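Local atomic coordinates of DNA mismatch repair protein MutS (PDB entry 1EWQ), a protein that binds mismatched DNA and takes part in its repair, possibly by recognising the mismatch, and has a weak ATPase activity. Residues R299-E310 / Y542-R550. Residues are numbered along the deposited sequence; the frame is centred on the assembly and turned at random.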
loop_
_atom_site.group_PDB
_atom_site.type_symbol
_atom_site.label_atom_id
_atom_site.label_comp_id
_atom_site.label_asym_id
_atom_site.label_seq_id
_atom_site.Cartn_x
_atom_site.Cartn_y
_atom_site.Cartn_z
ATOM N N ARG C 299 6.357 -40.579 15.879
ATOM C CA ARG C 299 6.361 -41.447 14.710
ATOM C C ARG C 299 4.997 -42.069 14.411
ATOM O O ARG C 299 4.511 -42.007 13.283
ATOM C CB ARG C 299 7.389 -42.555 14.926
ATOM C CG ARG C 299 7.788 -43.345 13.693
ATOM C CD ARG C 299 8.785 -44.407 14.129
ATOM N NE ARG C 299 9.557 -44.973 13.033
ATOM C CZ ARG C 299 9.053 -45.760 12.095
ATOM N NH1 ARG C 299 7.763 -46.076 12.123
ATOM N NH2 ARG C 299 9.844 -46.237 11.135
ATOM N N GLY C 300 4.395 -42.674 15.431
ATOM C CA GLY C 300 3.107 -43.329 15.283
ATOM C C GLY C 300 2.041 -42.487 14.610
ATOM O O GLY C 300 1.514 -42.883 13.570
ATOM N N PRO C 301 1.677 -41.333 15.190
ATOM C CA PRO C 301 0.651 -40.522 14.532
ATOM C C PRO C 301 1.082 -40.053 13.138
ATOM O O PRO C 301 0.247 -39.905 12.243
ATOM C CB PRO C 301 0.407 -39.377 15.521
ATOM C CG PRO C 301 1.607 -39.386 16.419
ATOM C CD PRO C 301 1.961 -40.833 16.546
ATOM N N LEU C 302 2.378 -39.845 12.944
ATOM C CA LEU C 302 2.858 -39.418 11.633
ATOM C C LEU C 302 2.656 -40.529 10.606
ATOM O O LEU C 302 2.192 -40.281 9.499
ATOM C CB LEU C 302 4.336 -39.020 11.696
ATOM C CG LEU C 302 4.587 -37.644 12.326
ATOM C CD1 LEU C 302 6.066 -37.474 12.613
ATOM C CD2 LEU C 302 4.067 -36.542 11.395
ATOM N N GLU C 303 2.994 -41.758 10.978
ATOM C CA GLU C 303 2.827 -42.889 10.065
ATOM C C GLU C 303 1.338 -43.068 9.730
ATOM O O GLU C 303 0.992 -43.497 8.630
ATOM C CB GLU C 303 3.393 -44.170 10.694
ATOM C CG GLU C 303 4.867 -44.055 11.112
ATOM C CD GLU C 303 5.840 -44.211 9.950
ATOM O OE1 GLU C 303 5.487 -43.853 8.805
ATOM O OE2 GLU C 303 6.973 -44.685 10.181
ATOM N N ALA C 304 0.460 -42.723 10.668
ATOM C CA ALA C 304 -0.978 -42.835 10.437
ATOM C C ALA C 304 -1.420 -41.776 9.425
ATOM O O ALA C 304 -2.254 -42.047 8.566
ATOM C CB ALA C 304 -1.754 -42.675 11.754
ATOM N N ARG C 305 -0.865 -40.571 9.531
ATOM C CA ARG C 305 -1.213 -39.514 8.584
ATOM C C ARG C 305 -0.701 -39.917 7.200
ATOM O O ARG C 305 -1.381 -39.727 6.193
ATOM C CB ARG C 305 -0.580 -38.170 8.986
ATOM C CG ARG C 305 -1.225 -37.425 10.169
ATOM C CD ARG C 305 -0.518 -36.065 10.368
ATOM N NE ARG C 305 -1.036 -35.304 11.508
ATOM C CZ ARG C 305 -0.559 -34.132 11.925
ATOM N NH1 ARG C 305 0.458 -33.555 11.300
ATOM N NH2 ARG C 305 -1.096 -33.541 12.989
ATOM N N LEU C 306 0.505 -40.472 7.151
ATOM C CA LEU C 306 1.076 -40.884 5.874
ATOM C C LEU C 306 0.274 -42.031 5.273
ATOM O O LEU C 306 0.158 -42.132 4.054
ATOM C CB LEU C 306 2.553 -41.282 6.040
ATOM C CG LEU C 306 3.543 -40.129 6.258
ATOM C CD1 LEU C 306 4.909 -40.696 6.600
ATOM C CD2 LEU C 306 3.610 -39.233 5.008
ATOM N N ASP C 307 -0.290 -42.899 6.115
ATOM C CA ASP C 307 -1.093 -43.993 5.581
ATOM C C ASP C 307 -2.301 -43.425 4.860
ATOM O O ASP C 307 -2.587 -43.825 3.737
ATOM C CB ASP C 307 -1.542 -44.962 6.678
ATOM C CG ASP C 307 -0.402 -45.806 7.196
ATOM O OD1 ASP C 307 0.517 -46.097 6.400
ATOM O OD2 ASP C 307 -0.409 -46.183 8.388
ATOM N N ARG C 308 -2.995 -42.474 5.483
ATOM C CA ARG C 308 -4.156 -41.875 4.845
ATOM C C ARG C 308 -3.794 -41.134 3.552
ATOM O O ARG C 308 -4.547 -41.169 2.573
ATOM C CB ARG C 308 -4.870 -40.936 5.818
ATOM C CG ARG C 308 -5.561 -41.672 6.960
ATOM C CD ARG C 308 -6.651 -40.821 7.602
ATOM N NE ARG C 308 -7.981 -41.376 7.351
ATOM C CZ ARG C 308 -8.505 -41.537 6.136
ATOM N NH1 ARG C 308 -7.817 -41.169 5.062
ATOM N NH2 ARG C 308 -9.699 -42.112 5.986
ATOM N N VAL C 309 -2.647 -40.463 3.546
ATOM C CA VAL C 309 -2.201 -39.737 2.357
ATOM C C VAL C 309 -1.948 -40.754 1.245
ATOM O O VAL C 309 -2.484 -40.647 0.142
ATOM C CB VAL C 309 -0.878 -38.979 2.619
ATOM C CG1 VAL C 309 -0.394 -38.300 1.342
ATOM C CG2 VAL C 309 -1.072 -37.966 3.736
ATOM N N GLU C 310 -1.124 -41.747 1.560
ATOM C CA GLU C 310 -0.779 -42.792 0.606
ATOM C C GLU C 310 -2.031 -43.431 0.035
ATOM O O GLU C 310 -2.083 -43.764 -1.145
ATOM C CB GLU C 310 0.074 -43.860 1.286
ATOM C CG GLU C 310 0.562 -44.947 0.349
ATOM C CD GLU C 310 1.710 -45.744 0.946
ATOM O OE1 GLU C 310 1.487 -46.493 1.912
ATOM O OE2 GLU C 310 2.847 -45.605 0.452
ATOM N N TYR C 542 6.113 -36.438 -5.346
ATOM C CA TYR C 542 6.706 -36.532 -4.008
ATOM C C TYR C 542 6.653 -37.983 -3.549
ATOM O O TYR C 542 5.859 -38.777 -4.061
ATOM C CB TYR C 542 5.930 -35.703 -2.979
ATOM C CG TYR C 542 6.001 -34.207 -3.112
ATOM C CD1 TYR C 542 6.796 -33.592 -4.082
ATOM C CD2 TYR C 542 5.269 -33.394 -2.243
ATOM C CE1 TYR C 542 6.862 -32.192 -4.176
ATOM C CE2 TYR C 542 5.328 -32.001 -2.332
ATOM C CZ TYR C 542 6.122 -31.413 -3.295
ATOM O OH TYR C 542 6.169 -30.045 -3.362
ATOM N N VAL C 543 7.474 -38.335 -2.567
ATOM C CA VAL C 543 7.466 -39.707 -2.085
ATOM C C VAL C 543 7.278 -39.800 -0.581
ATOM O O VAL C 543 7.526 -38.838 0.148
ATOM C CB VAL C 543 8.763 -40.428 -2.475
ATOM C CG1 VAL C 543 8.944 -40.352 -3.996
ATOM C CG2 VAL C 543 9.952 -39.795 -1.768
ATOM N N ARG C 544 6.831 -40.961 -0.117
ATOM C CA ARG C 544 6.630 -41.168 1.309
ATOM C C ARG C 544 7.969 -41.342 2.007
ATOM O O ARG C 544 8.777 -42.190 1.614
ATOM C CB ARG C 544 5.756 -42.405 1.578
ATOM C CG ARG C 544 5.594 -42.704 3.068
ATOM C CD ARG C 544 4.570 -43.797 3.338
ATOM N NE ARG C 544 4.459 -44.101 4.764
ATOM C CZ ARG C 544 3.379 -44.618 5.339
ATOM N NH1 ARG C 544 2.305 -44.892 4.615
ATOM N NH2 ARG C 544 3.366 -44.844 6.645
ATOM N N PRO C 545 8.232 -40.521 3.042
ATOM C CA PRO C 545 9.470 -40.564 3.822
ATOM C C PRO C 545 9.446 -41.660 4.887
ATOM O O PRO C 545 8.392 -42.024 5.395
ATOM C CB PRO C 545 9.516 -39.175 4.453
ATOM C CG PRO C 545 8.070 -38.924 4.738
ATOM C CD PRO C 545 7.429 -39.346 3.428
ATOM N N ARG C 546 10.617 -42.184 5.220
ATOM C CA ARG C 546 10.713 -43.212 6.241
ATOM C C ARG C 546 11.449 -42.568 7.410
ATOM O O ARG C 546 12.330 -41.742 7.209
ATOM C CB ARG C 546 11.502 -44.408 5.723
ATOM C CG ARG C 546 11.041 -44.931 4.367
ATOM C CD ARG C 546 9.591 -45.392 4.382
ATOM N NE ARG C 546 9.137 -45.783 3.047
ATOM C CZ ARG C 546 7.905 -46.202 2.765
ATOM N NH1 ARG C 546 6.991 -46.289 3.726
ATOM N NH2 ARG C 546 7.580 -46.532 1.520
ATOM N N PHE C 547 11.086 -42.943 8.630
ATOM C CA PHE C 547 11.725 -42.363 9.806
ATOM C C PHE C 547 12.725 -43.307 10.461
ATOM O O PHE C 547 12.460 -44.496 10.610
ATOM C CB PHE C 547 10.659 -41.939 10.825
ATOM C CG PHE C 547 9.666 -40.955 10.278
ATOM C CD1 PHE C 547 8.377 -41.354 9.958
ATOM C CD2 PHE C 547 10.041 -39.637 10.044
ATOM C CE1 PHE C 547 7.471 -40.448 9.410
ATOM C CE2 PHE C 547 9.149 -38.720 9.496
ATOM C CZ PHE C 547 7.865 -39.121 9.177
ATOM N N GLY C 548 13.872 -42.753 10.843
ATOM C CA GLY C 548 14.933 -43.511 11.486
ATOM C C GLY C 548 15.864 -42.510 12.157
ATOM O O GLY C 548 15.455 -41.374 12.402
ATOM N N ASP C 549 17.098 -42.888 12.469
ATOM C CA ASP C 549 17.991 -41.913 13.094
ATOM C C ASP C 549 18.961 -41.315 12.086
ATOM O O ASP C 549 19.693 -40.374 12.381
ATOM C CB ASP C 549 18.764 -42.532 14.260
ATOM C CG ASP C 549 19.857 -41.611 14.782
ATOM O OD1 ASP C 549 20.947 -41.582 14.161
ATOM O OD2 ASP C 549 19.622 -40.903 15.795
ATOM N N ARG C 550 18.950 -41.855 10.882
ATOM C CA ARG C 550 19.822 -41.356 9.839
ATOM C C ARG C 550 19.028 -40.505 8.868
ATOM O O ARG C 550 17.865 -40.797 8.578
ATOM C CB ARG C 550 20.454 -42.521 9.074
ATOM C CG ARG C 550 21.702 -43.055 9.712
ATOM C CD ARG C 550 21.991 -44.494 9.299
ATOM N NE ARG C 550 23.295 -44.929 9.798
ATOM C CZ ARG C 550 23.744 -44.720 11.037
ATOM N NH1 ARG C 550 22.994 -44.075 11.929
ATOM N NH2 ARG C 550 24.957 -45.151 11.381
HETATM O O HOH W 1 6.750 -43.826 6.299
HETATM O O HOH W 2 8.910 -45.085 8.557
HETATM O O HOH W 3 4.104 -47.487 2.472
#
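Residues 299-310 of helix 299-314 run beside the largely extended residues 544-547, with Arg299 level with Phe547 and Leu306 with Arg544. The CA atoms of Leu306 and Arg544 are 7.2 Å apart. No backbone-to-backbone hydrogen bond joins the two segments; side chains, waters and main-chain atoms of Pro545 and Phe547 make the contact. Arg544 reaches straight to the helix, with CG anti to its own N (chi1 176°) and the chain extended to NE. One guanidinium face lies on Leu306, whose CB sits 3.5 Å from Arg544 CZ. Arg544 NH1 and NH2 both grip Asp307 OD1, at 2.8 and 3.1 Å. Arg544 NH2 also bonds Glu303 OE1 at 3.2 Å, coming from above the carboxylate plane. Arg544 NH1 makes a weak bond to Glu310 OE1, which is also paired with Arg314. A water links Arg544 NE, Glu303 OE1 and Pro545 O. Farther along, the Phe547 ring edge meets the Glu303 carboxylate, and Phe547 CE1 packs on Leu306 CD1 (3.8 Å). Arg299 NH2 bonds Phe547 O at 3.2 Å, while Arg299 NH1 pairs with Glu303 OE2. An alanine in place of Arg544 would probably leave Asp307 without its partner, Glu303 OE1 without this cation and Leu306 CB uncovered. Phe547 also touches Ala603 of helix 589-603, which begins in the predicted ATP-binding P-loop. The contact thus joins a domain III helix to strand 546-547 and the residues leading into it. Three acidic side chains round the Arg544 nitrogens, Glu310 weakly, and Leu306 CB against one face probably fix the guanidinium's rotation.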